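Local coordinates for protein putative S41 protease (Bacteroides fragilis NCTC 9343, PDB 3K50) that is of unconfirmed function but, as a putative S41-family serine protease carrying a PDZ-like domain, probably cleaves peptide bonds, at residues A[76-81]-A[90-95]. Numbering follows the deposited sequence.
With GOL (glycerol), chain C.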
loop_
_atom_site.group_PDB
_atom_site.type_symbol
_atom_site.label_atom_id
_atom_site.label_comp_id
_atom_site.label_asym_id
_atom_site.label_seq_id
_atom_site.Cartn_x
_atom_site.Cartn_y
_atom_site.Cartn_z
ATOM N N PHE A 76 -0.139 -15.344 -0.733
ATOM C CA PHE A 76 -0.495 -14.708 -2.018
ATOM C C PHE A 76 -1.815 -13.965 -1.980
ATOM O O PHE A 76 -2.699 -14.306 -1.213
ATOM C CB PHE A 76 -0.516 -15.706 -3.158
ATOM C CG PHE A 76 -1.683 -16.711 -3.088
ATOM C CD1 PHE A 76 -1.587 -17.842 -2.318
ATOM C CD2 PHE A 76 -2.856 -16.492 -3.815
ATOM C CE1 PHE A 76 -2.632 -18.750 -2.255
ATOM C CE2 PHE A 76 -3.905 -17.369 -3.728
ATOM C CZ PHE A 76 -3.784 -18.508 -2.960
ATOM N N ASP A 77 -1.924 -12.930 -2.800
ATOM C CA ASP A 77 -3.187 -12.219 -2.996
ATOM C C ASP A 77 -3.722 -12.580 -4.348
ATOM O O ASP A 77 -2.961 -12.915 -5.255
ATOM C CB ASP A 77 -3.020 -10.697 -2.935
ATOM C CG ASP A 77 -2.697 -10.199 -1.552
ATOM O OD1 ASP A 77 -3.036 -10.934 -0.585
ATOM O OD2 ASP A 77 -2.082 -9.092 -1.435
ATOM N N TYR A 78 -5.036 -12.454 -4.515
ATOM C CA TYR A 78 -5.676 -12.855 -5.741
ATOM C C TYR A 78 -6.972 -12.111 -6.063
ATOM O O TYR A 78 -7.469 -11.383 -5.253
ATOM C CB TYR A 78 -6.046 -14.332 -5.621
ATOM C CG TYR A 78 -7.114 -14.553 -4.572
ATOM C CD1 TYR A 78 -6.767 -14.719 -3.237
ATOM C CD2 TYR A 78 -8.461 -14.554 -4.901
ATOM C CE1 TYR A 78 -7.705 -14.897 -2.270
ATOM C CE2 TYR A 78 -9.425 -14.707 -3.927
ATOM C CZ TYR A 78 -9.034 -14.892 -2.606
ATOM O OH TYR A 78 -9.963 -15.059 -1.610
ATOM N N THR A 79 -7.526 -12.389 -7.237
ATOM C CA THR A 79 -8.826 -11.888 -7.663
ATOM C C THR A 79 -9.495 -13.007 -8.373
ATOM O O THR A 79 -8.867 -13.652 -9.216
ATOM C CB THR A 79 -8.735 -10.806 -8.725
ATOM O OG1 THR A 79 -7.890 -9.752 -8.267
ATOM C CG2 THR A 79 -10.156 -10.262 -9.065
ATOM N N LEU A 80 -10.779 -13.214 -8.071
ATOM C CA LEU A 80 -11.608 -14.256 -8.711
ATOM C C LEU A 80 -12.237 -13.803 -10.015
ATOM O O LEU A 80 -12.682 -12.655 -10.126
ATOM C CB LEU A 80 -12.770 -14.655 -7.803
ATOM C CG LEU A 80 -12.381 -15.329 -6.525
ATOM C CD1 LEU A 80 -13.616 -15.925 -5.872
ATOM C CD2 LEU A 80 -11.350 -16.413 -6.817
ATOM N N TYR A 81 -12.254 -14.708 -10.988
ATOM C CA TYR A 81 -12.898 -14.510 -12.282
ATOM C C TYR A 81 -13.715 -15.748 -12.555
ATOM O O TYR A 81 -13.234 -16.865 -12.355
ATOM C CB TYR A 81 -11.880 -14.361 -13.427
ATOM C CG TYR A 81 -11.172 -13.067 -13.426
ATOM C CD1 TYR A 81 -10.162 -12.817 -12.505
ATOM C CD2 TYR A 81 -11.499 -12.064 -14.335
ATOM C CE1 TYR A 81 -9.519 -11.617 -12.468
ATOM C CE2 TYR A 81 -10.861 -10.834 -14.285
ATOM C CZ TYR A 81 -9.848 -10.637 -13.357
ATOM O OH TYR A 81 -9.162 -9.451 -13.304
ATOM N N TYR A 90 -14.693 -20.555 -10.270
ATOM C CA TYR A 90 -13.909 -19.348 -10.499
ATOM C C TYR A 90 -12.464 -19.711 -10.585
ATOM O O TYR A 90 -12.051 -20.689 -10.000
ATOM C CB TYR A 90 -14.059 -18.372 -9.333
ATOM C CG TYR A 90 -15.425 -17.781 -9.161
ATOM C CD1 TYR A 90 -16.451 -18.482 -8.516
ATOM C CD2 TYR A 90 -15.684 -16.492 -9.605
ATOM C CE1 TYR A 90 -17.722 -17.904 -8.371
ATOM C CE2 TYR A 90 -16.905 -15.925 -9.471
ATOM C CZ TYR A 90 -17.928 -16.633 -8.877
ATOM O OH TYR A 90 -19.123 -15.998 -8.751
ATOM N N ASN A 91 -11.709 -18.906 -11.320
ATOM C CA ASN A 91 -10.249 -19.003 -11.392
ATOM C C ASN A 91 -9.677 -17.851 -10.572
ATOM O O ASN A 91 -10.199 -16.740 -10.635
ATOM C CB ASN A 91 -9.764 -18.915 -12.833
ATOM C CG ASN A 91 -10.113 -20.134 -13.635
ATOM O OD1 ASN A 91 -9.989 -21.239 -13.153
ATOM N ND2 ASN A 91 -10.519 -19.937 -14.898
ATOM N N ALA A 92 -8.623 -18.113 -9.794
ATOM C CA ALA A 92 -7.990 -17.085 -8.975
ATOM C C ALA A 92 -6.675 -16.554 -9.610
ATOM O O ALA A 92 -5.670 -17.272 -9.672
ATOM C CB ALA A 92 -7.733 -17.601 -7.547
ATOM N N LEU A 93 -6.696 -15.306 -10.071
ATOM C CA LEU A 93 -5.542 -14.667 -10.680
ATOM C C LEU A 93 -4.641 -14.114 -9.575
ATOM O O LEU A 93 -5.070 -13.246 -8.816
ATOM C CB LEU A 93 -5.972 -13.513 -11.617
ATOM C CG LEU A 93 -4.859 -12.670 -12.231
ATOM C CD1 LEU A 93 -3.867 -13.558 -12.955
ATOM C CD2 LEU A 93 -5.380 -11.579 -13.202
ATOM N N ILE A 94 -3.386 -14.584 -9.515
ATOM C CA ILE A 94 -2.459 -14.137 -8.457
ATOM C C ILE A 94 -1.912 -12.744 -8.758
ATOM O O ILE A 94 -1.371 -12.523 -9.839
ATOM C CB ILE A 94 -1.328 -15.178 -8.233
ATOM C CG1 ILE A 94 -1.956 -16.478 -7.712
ATOM C CG2 ILE A 94 -0.289 -14.621 -7.251
ATOM C CD1 ILE A 94 -0.996 -17.686 -7.609
ATOM N N SER A 95 -2.021 -11.825 -7.788
ATOM C CA SER A 95 -1.589 -10.469 -7.920
ATOM C C SER A 95 -0.292 -10.131 -7.146
ATOM O O SER A 95 0.310 -9.142 -7.431
ATOM C CB SER A 95 -2.682 -9.539 -7.360
ATOM O OG SER A 95 -2.949 -9.862 -5.970
HETATM C C1 GOL C . -4.507 -7.192 -3.733
HETATM O O1 GOL C . -3.113 -6.942 -3.714
HETATM C C2 GOL C . -4.897 -7.618 -5.160
HETATM O O2 GOL C . -5.519 -8.906 -5.217
HETATM C C3 GOL C . -5.743 -6.525 -5.825
HETATM O O3 GOL C . -6.013 -6.797 -7.179
HETATM O O HOH W 1 -5.655 -10.619 -9.362
#
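L80 sets its CB against the ring of Y90, 3.9 Å from Y90 CD2, the two side chains crossing at about a right angle, while its CD2 branch lies 3.9 Å from A92 CB. Y78 reaches the same methyl group from two residues earlier in the strand: Y78 CD2 comes to 4.1 Å from A92 CB at an oblique angle to the ring, and the rest of the ring leads away, the hydroxyl going to E127. I94 shares this face with Y78, L80 and A92, and its CG1 meets F76 CD2 at 4.0 Å, the side chains again at about a right angle; chi1 of 70° swings the F76 ring between the backbone N and carbonyl carbon, and the ring also packs on I114 and M165. Through the sheet, on the face of T79, Y81, N91 and L93, Y81 CE1 meets L93 CB, the two side chains crossing at a slant, and the Y81 ring has the carbonyl oxygen of N91 near its plane, at the edge. W113 meets that ring edge-to-face.

Five backbone hydrogen bonds tie 76-81 to 90-95. T79 and L93 exchange two, as do Y81 and N91; N91 N to Y81 O, at 2.8 Å, runs nearly along the C=O axis. The fifth, S95 N to D77 O, is straight at hydrogen (169°) although the donor stands above the carbonyl plane. L93 O accepts a second hydrogen bond, from a water 2.7 Å away, which also hydrogen-bonds T79 OG1, so that carbonyl is gripped twice. A glycerol, probably from the crystallisation liquor, sits beside the S95 end: its O2 hydrogen-bonds S95 OG at 2.8 Å, and its O1 makes a weak bond to D77 OD2.

Strand 76-82 is outermost in the five-stranded antiparallel sheet, and 90-97 carries the pairing on to 113-117: an antiparallel beta hairpin at the sheet margin of the PDZ-like domain.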